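Long-range contact in putative sugar phosphate isomerase (Acidithiobacillus ferrooxidans, PDB 3L2H), which probably binds a metal ion through its cupin fold and may act as a sugar phosphate isomerase: residues E69-T80 with N109-I120. Residues are numbered along the deposited sequence; the frame is centred on the assembly and turned at random. Where two conformers were deposited one is given.
Sequences EEAVYVLSGKGT and NDGTETLVCLVI. With EDO (1,2-ethanediol), chain O; EDO (1,2-ethanediol), chain N.
The ring of Tyr-73 has CD2 of Leu-75 in its plane at one edge, while CB of Tyr-73 packs on CB of Leu-118 across the strands. The phenol, swung away by CG anti to the backbone N (chi1 -175°), leads to Phe-95 of the same chain and to Leu-75 of the second subunit. The amide of Asn-109 is held from both ends: ND2 donates to O of Glu-113 (3.0 Å), which lies 9° out of the amide plane, and also to O of Ile-53, while OD1 accepts from N of Gly-111 (2.9 Å), forming an Asx turn.

Strands 70-76 and 115-120 run antiparallel, with hydrogen-bonded pairs at Ala-71/Ile-120 and Tyr-73/Leu-118. Their register then slips at a classic beta bulge, where O of Val-116 accepts from N of Leu-75 (2.8 Å) and N of Ser-76 (3.1 Å). On one face, CG1 of Val-72 rests on CB of Cys-117 (3.7 Å), and CG1 of Val-74 meets CD1 of Leu-115, the two side chains crossing at about a right angle. From the bulge, CD1 of Leu-75 reaches CG of Leu-118 (4.0 Å), on the face that also carries Tyr-73. A water accepts a hydrogen bond from OG of Ser-76 and donates to O of Thr-114.

The extended chain of Glu-70 (chi1 -180°) carries its carboxylate to His-63, bonded through OE1; a very short contact of OE2 with an ethanediol, probably from the crystallisation liquor, is doubtful in detail. The spacing of His-63, Glu-70 and Gly-77 matches the first cupin motif, and His-105 with Asn-109 the second. The contact therefore joins both motifs: apolar pairs and doubled backbone bonds fix the strands, the Asn-109 amide ties down the turn, and Glu-70 is positioned beside a probable metal pocket.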
ATOM      1  N   GLU B  69       7.890   3.567  10.977  1.00 16.56           N
ATOM      2  CA  GLU B  69       8.423   3.105  12.248  1.00 15.90           C
ATOM      3  C   GLU B  69       9.955   3.128  12.244  1.00 16.21           C
ATOM      4  O   GLU B  69      10.593   3.033  11.198  1.00 15.66           O
ATOM      5  CB  GLU B  69       7.902   1.678  12.554  1.00 16.30           C
ATOM      6  CG  GLU B  69       6.404   1.748  12.866  1.00 17.85           C
ATOM      7  CD  GLU B  69       5.810   0.432  13.263  1.00 18.02           C
ATOM      8  OE1 GLU B  69       6.424  -0.592  12.933  1.00 17.48           O
ATOM      9  OE2 GLU B  69       4.721   0.452  13.884  1.00 18.35           O
ATOM     10  N   GLU B  70      10.545   3.235  13.433  1.00 15.34           N
ATOM     11  CA  GLU B  70      11.985   3.311  13.584  1.00 17.29           C
ATOM     12  C   GLU B  70      12.318   2.603  14.899  1.00 16.46           C
ATOM     13  O   GLU B  70      11.497   2.634  15.812  1.00 16.29           O
ATOM     14  CB  GLU B  70      12.389   4.794  13.651  1.00 20.09           C
ATOM     15  CG  GLU B  70      13.791   5.081  13.796  1.00 24.07           C
ATOM     16  CD  GLU B  70      14.109   6.564  13.555  1.00 25.51           C
ATOM     17  OE1 GLU B  70      13.318   7.497  13.906  1.00 26.93           O
ATOM     18  OE2 GLU B  70      15.173   6.756  12.984  1.00 28.60           O
ATOM     19  N   ALA B  71      13.512   2.030  15.012  1.00 14.97           N
ATOM     20  CA  ALA B  71      13.969   1.437  16.259  1.00 14.84           C
ATOM     21  C   ALA B  71      15.486   1.466  16.345  1.00 14.88           C
ATOM     22  O   ALA B  71      16.170   1.576  15.317  1.00 14.99           O
ATOM     23  CB  ALA B  71      13.457  -0.010  16.395  1.00 14.36           C
ATOM     24  N   VAL B  72      16.011   1.343  17.570  1.00 14.97           N
ATOM     25  CA  VAL B  72      17.449   1.393  17.829  1.00 15.41           C
ATOM     26  C   VAL B  72      17.835   0.272  18.764  1.00 15.24           C
ATOM     27  O   VAL B  72      17.143   0.030  19.752  1.00 15.92           O
ATOM     28  CB  VAL B  72      17.894   2.733  18.437  1.00 15.46           C
ATOM     29  CG1 VAL B  72      19.433   2.735  18.677  1.00 15.41           C
ATOM     30  CG2 VAL B  72      17.473   3.938  17.562  1.00 15.19           C
ATOM     31  N   TYR B  73      18.914  -0.454  18.459  1.00 15.95           N
ATOM     32  CA  TYR B  73      19.428  -1.503  19.357  1.00 15.95           C
ATOM     33  C   TYR B  73      20.886  -1.188  19.651  1.00 16.07           C
ATOM     34  O   TYR B  73      21.693  -1.014  18.734  1.00 17.25           O
ATOM     35  CB  TYR B  73      19.235  -2.922  18.785  1.00 16.37           C
ATOM     36  CG  TYR B  73      19.649  -4.047  19.733  1.00 16.81           C
ATOM     37  CD1 TYR B  73      18.751  -4.550  20.651  1.00 17.47           C
ATOM     38  CD2 TYR B  73      20.922  -4.596  19.711  1.00 17.15           C
ATOM     39  CE1 TYR B  73      19.091  -5.570  21.535  1.00 18.21           C
ATOM     40  CE2 TYR B  73      21.278  -5.624  20.616  1.00 18.56           C
ATOM     41  CZ  TYR B  73      20.350  -6.103  21.521  1.00 17.47           C
ATOM     42  OH  TYR B  73      20.616  -7.134  22.401  1.00 18.49           O
ATOM     43  N   VAL B  74      21.209  -1.021  20.920  1.00 15.44           N
ATOM     44  CA  VAL B  74      22.554  -0.566  21.302  1.00 15.61           C
ATOM     45  C   VAL B  74      23.496  -1.746  21.370  1.00 16.08           C
ATOM     46  O   VAL B  74      23.249  -2.689  22.107  1.00 16.17           O
ATOM     47  CB  VAL B  74      22.558   0.157  22.640  1.00 15.68           C
ATOM     48  CG1 VAL B  74      23.995   0.662  22.990  1.00 16.03           C
ATOM     49  CG2 VAL B  74      21.561   1.325  22.648  1.00 14.63           C
ATOM     50  N   LEU B  75      24.577  -1.687  20.598  1.00 16.51           N
ATOM     51  CA  LEU B  75      25.587  -2.737  20.585  1.00 16.60           C
ATOM     52  C   LEU B  75      26.730  -2.446  21.548  1.00 16.69           C
ATOM     53  O   LEU B  75      27.212  -3.365  22.193  1.00 14.58           O
ATOM     54  CB  LEU B  75      26.135  -2.939  19.172  1.00 16.40           C
ATOM     55  CG  LEU B  75      25.107  -3.437  18.145  1.00 17.23           C
ATOM     56  CD1 LEU B  75      25.700  -3.443  16.690  1.00 16.76           C
ATOM     57  CD2 LEU B  75      24.533  -4.808  18.508  1.00 16.15           C
ATOM     58  N   SER B  76      27.208  -1.202  21.608  1.00 17.20           N
ATOM     59  CA  SER B  76      28.260  -0.875  22.580  1.00 17.35           C
ATOM     60  C   SER B  76      28.277   0.595  22.884  1.00 17.84           C
ATOM     61  O   SER B  76      27.721   1.422  22.133  1.00 17.24           O
ATOM     62  CB  SER B  76      29.658  -1.300  22.113  1.00 18.27           C
ATOM     63  OG  SER B  76      30.090  -0.564  21.013  1.00 18.71           O
ATOM     64  N   GLY B  77      28.927   0.904  24.000  1.00 18.07           N
ATOM     65  CA  GLY B  77      28.991   2.241  24.533  1.00 18.37           C
ATOM     66  C   GLY B  77      27.688   2.685  25.185  1.00 18.84           C
ATOM     67  O   GLY B  77      26.760   1.884  25.348  1.00 19.04           O
ATOM     68  N   LYS B  78      27.623   3.979  25.509  1.00 19.26           N
ATOM     69  CA  LYS B  78      26.512   4.567  26.245  1.00 19.85           C
ATOM     70  C   LYS B  78      26.034   5.848  25.620  1.00 19.51           C
ATOM     71  O   LYS B  78      26.785   6.530  24.961  1.00 17.85           O
ATOM     72  CB  LYS B  78      26.959   4.856  27.675  1.00 21.57           C
ATOM     73  CG  LYS B  78      27.389   3.618  28.439  1.00 23.04           C
ATOM     74  CD  LYS B  78      27.908   3.942  29.824  1.00 24.58           C
ATOM     75  CE  LYS B  78      27.955   2.675  30.731  1.00 25.54           C
ATOM     76  NZ  LYS B  78      28.719   2.925  32.036  1.00 26.39           N
ATOM     77  N   GLY B  79      24.761   6.175  25.839  1.00 19.37           N
ATOM     78  CA  GLY B  79      24.182   7.388  25.285  1.00 19.12           C
ATOM     79  C   GLY B  79      23.093   7.931  26.168  1.00 18.87           C
ATOM     80  O   GLY B  79      22.769   7.351  27.197  1.00 18.49           O
ATOM     81  N   THR B  80      22.520   9.049  25.747  1.00 19.35           N
ATOM     82  CA  THR B  80      21.407   9.664  26.441  1.00 18.52           C
ATOM     83  C   THR B  80      20.297   9.801  25.429  1.00 18.68           C
ATOM     84  O   THR B  80      20.474  10.435  24.386  1.00 18.54           O
ATOM     85  CB  THR B  80      21.770  11.023  26.958  1.00 18.44           C
ATOM     86  OG1 THR B  80      22.811  10.879  27.924  1.00 17.96           O
ATOM     87  CG2 THR B  80      20.528  11.738  27.576  1.00 18.44           C
ATOM     88  N   ASN B 109      25.602  11.087  22.376  1.00 17.14           N
ATOM     89  CA  ASN B 109      26.683  10.345  23.010  1.00 17.30           C
ATOM     90  C   ASN B 109      27.430  11.317  23.904  1.00 18.49           C
ATOM     91  O   ASN B 109      28.245  12.095  23.419  1.00 17.68           O
ATOM     92  CB  ASN B 109      27.641   9.692  22.005  1.00 16.52           C
ATOM     93  CG  ASN B 109      28.742   8.921  22.685  1.00 16.41           C
ATOM     94  OD1 ASN B 109      28.807   8.901  23.916  1.00 16.48           O
ATOM     95  ND2 ASN B 109      29.648   8.315  21.901  1.00 15.30           N
ATOM     96  N   ASP B 110      27.113  11.315  25.193  1.00 19.77           N
ATOM     97  CA  ASP B 110      27.812  12.166  26.139  1.00 22.41           C
ATOM     98  C   ASP B 110      28.758  11.326  27.016  1.00 21.91           C
ATOM     99  O   ASP B 110      29.147  11.774  28.082  1.00 21.60           O
ATOM    100  CB  ASP B 110      26.830  13.010  27.008  1.00 23.75           C
ATOM    101  CG  ASP B 110      25.984  13.985  26.179  1.00 25.62           C
ATOM    102  OD1 ASP B 110      26.539  14.650  25.265  1.00 27.92           O
ATOM    103  OD2 ASP B 110      24.763  14.119  26.444  1.00 26.38           O
ATOM    104  N   GLY B 111      29.107  10.121  26.555  1.00 21.97           N
ATOM    105  CA  GLY B 111      30.045   9.248  27.233  1.00 22.19           C
ATOM    106  C   GLY B 111      31.458   9.444  26.709  1.00 22.54           C
ATOM    107  O   GLY B 111      31.748  10.443  26.061  1.00 22.68           O
ATOM    108  N   THR B 112      32.329   8.477  26.976  1.00 22.67           N
ATOM    109  CA  THR B 112      33.729   8.553  26.583  1.00 22.70           C
ATOM    110  C   THR B 112      34.172   7.531  25.529  1.00 22.29           C
ATOM    111  O   THR B 112      35.317   7.556  25.080  1.00 23.41           O
ATOM    112  CB  THR B 112      34.630   8.363  27.841  1.00 23.53           C
ATOM    113  OG1 THR B 112      34.272   7.139  28.493  1.00 24.43           O
ATOM    114  CG2 THR B 112      34.439   9.487  28.788  1.00 22.67           C
ATOM    115  N   GLU B 113      33.303   6.603  25.151  0.50 21.62           N
ATOM    116  CA  GLU B 113      33.642   5.666  24.083  0.50 20.68           C
ATOM    117  C   GLU B 113      32.618   5.840  22.970  0.50 19.97           C
ATOM    118  O   GLU B 113      31.575   6.458  23.160  0.50 19.60           O
ATOM    119  CB  GLU B 113      33.698   4.216  24.588  0.50 20.86           C
ATOM    120  CG  GLU B 113      32.360   3.585  24.885  0.50 20.76           C
ATOM    121  CD  GLU B 113      32.469   2.207  25.548  0.50 21.07           C
ATOM    122  OE1 GLU B 113      32.618   1.160  24.845  0.50 20.24           O
ATOM    123  OE2 GLU B 113      32.319   2.190  26.790  0.50 21.49           O
ATOM    124  N   THR B 114      32.924   5.303  21.805  1.00 19.59           N
ATOM    125  CA  THR B 114      32.010   5.383  20.676  1.00 19.58           C
ATOM    126  C   THR B 114      30.696   4.709  21.015  1.00 18.04           C
ATOM    127  O   THR B 114      30.693   3.632  21.605  1.00 17.93           O
ATOM    128  CB  THR B 114      32.608   4.647  19.446  1.00 20.05           C
ATOM    129  OG1 THR B 114      33.947   5.126  19.257  1.00 20.39           O
ATOM    130  CG2 THR B 114      31.720   4.851  18.175  1.00 19.44           C
ATOM    131  N   LEU B 115      29.593   5.311  20.588  1.00 16.87           N
ATOM    132  CA  LEU B 115      28.272   4.691  20.749  1.00 16.50           C
ATOM    133  C   LEU B 115      27.975   3.968  19.468  1.00 16.87           C
ATOM    134  O   LEU B 115      27.958   4.605  18.404  1.00 17.07           O
ATOM    135  CB  LEU B 115      27.229   5.741  21.078  1.00 16.07           C
ATOM    136  CG  LEU B 115      25.758   5.322  21.116  1.00 16.47           C
ATOM    137  CD1 LEU B 115      25.504   4.197  22.132  1.00 15.99           C
ATOM    138  CD2 LEU B 115      24.866   6.533  21.453  1.00 15.94           C
ATOM    139  N   VAL B 116      27.756   2.646  19.541  1.00 16.06           N
ATOM    140  CA  VAL B 116      27.537   1.840  18.347  1.00 15.72           C
ATOM    141  C   VAL B 116      26.168   1.140  18.426  1.00 15.87           C
ATOM    142  O   VAL B 116      25.868   0.442  19.380  1.00 15.53           O
ATOM    143  CB  VAL B 116      28.687   0.819  18.121  1.00 15.55           C
ATOM    144  CG1 VAL B 116      28.491   0.002  16.829  1.00 15.70           C
ATOM    145  CG2 VAL B 116      30.047   1.562  18.130  1.00 15.38           C
ATOM    146  N   CYS B 117      25.326   1.395  17.433  1.00 15.22           N
ATOM    147  CA  CYS B 117      23.956   0.912  17.398  1.00 16.25           C
ATOM    148  C   CYS B 117      23.559   0.387  16.048  1.00 16.24           C
ATOM    149  O   CYS B 117      24.121   0.772  15.021  1.00 16.09           O
ATOM    150  CB  CYS B 117      22.955   2.054  17.655  1.00 16.15           C
ATOM    151  SG  CYS B 117      23.208   2.900  19.247  1.00 19.34           S
ATOM    152  N   LEU B 118      22.554  -0.467  16.080  1.00 16.69           N
ATOM    153  CA  LEU B 118      21.809  -0.840  14.910  1.00 18.16           C
ATOM    154  C   LEU B 118      20.581   0.051  14.872  1.00 18.31           C
ATOM    155  O   LEU B 118      19.879   0.189  15.887  1.00 19.06           O
ATOM    156  CB  LEU B 118      21.340  -2.285  14.971  1.00 19.84           C
ATOM    157  CG  LEU B 118      22.256  -3.387  14.560  1.00 21.73           C
ATOM    158  CD1 LEU B 118      21.460  -4.694  14.717  1.00 22.21           C
ATOM    159  CD2 LEU B 118      22.761  -3.131  13.101  1.00 21.65           C
ATOM    160  N   VAL B 119      20.374   0.725  13.752  1.00 17.76           N
ATOM    161  CA  VAL B 119      19.185   1.499  13.509  1.00 17.82           C
ATOM    162  C   VAL B 119      18.357   0.775  12.419  1.00 18.04           C
ATOM    163  O   VAL B 119      18.867   0.453  11.330  1.00 17.31           O
ATOM    164  CB  VAL B 119      19.512   2.953  13.127  1.00 18.89           C
ATOM    165  CG1 VAL B 119      18.214   3.690  12.797  1.00 19.10           C
ATOM    166  CG2 VAL B 119      20.263   3.645  14.273  1.00 18.75           C
ATOM    167  N   ILE B 120      17.081   0.527  12.739  1.00 17.77           N
ATOM    168  CA  ILE B 120      16.163  -0.253  11.923  1.00 17.96           C
ATOM    169  C   ILE B 120      14.963   0.607  11.632  1.00 18.66           C
ATOM    170  O   ILE B 120      14.335   1.142  12.575  1.00 18.65           O
ATOM    171  CB  ILE B 120      15.704  -1.513  12.642  1.00 18.39           C
ATOM    172  CG1 ILE B 120      16.890  -2.423  12.981  1.00 18.62           C
ATOM    173  CG2 ILE B 120      14.673  -2.293  11.770  1.00 17.73           C
ATOM    174  CD1 ILE B 120      16.692  -3.281  14.216  1.00 19.08           C
TER
HETATM  175  C1  EDO O 166      25.902   8.944  27.632  1.00 43.28           C
HETATM  176  O1  EDO O 166      25.350  10.104  27.008  1.00 42.91           O
HETATM  177  C2  EDO O 166      26.622   9.338  28.917  1.00 43.42           C
HETATM  178  O2  EDO O 166      26.551   8.237  29.810  1.00 43.67           O
HETATM  179  C1  EDO N 165      18.125   7.613  14.446  1.00 29.66           C
HETATM  180  O1  EDO N 165      16.859   8.200  14.071  1.00 29.55           O
HETATM  181  C2  EDO N 165      18.089   7.146  15.881  1.00 29.06           C
HETATM  182  O2  EDO N 165      18.229   8.312  16.722  1.00 28.94           O
HETATM  183  O   HOH W   1      31.913   1.294  21.877  1.00 20.63           O
HETATM  184  O   HOH W   2      30.288  -0.979  25.658  1.00 21.72           O
HETATM  185  O   HOH W   3      29.583   6.118  24.985  1.00 15.25           O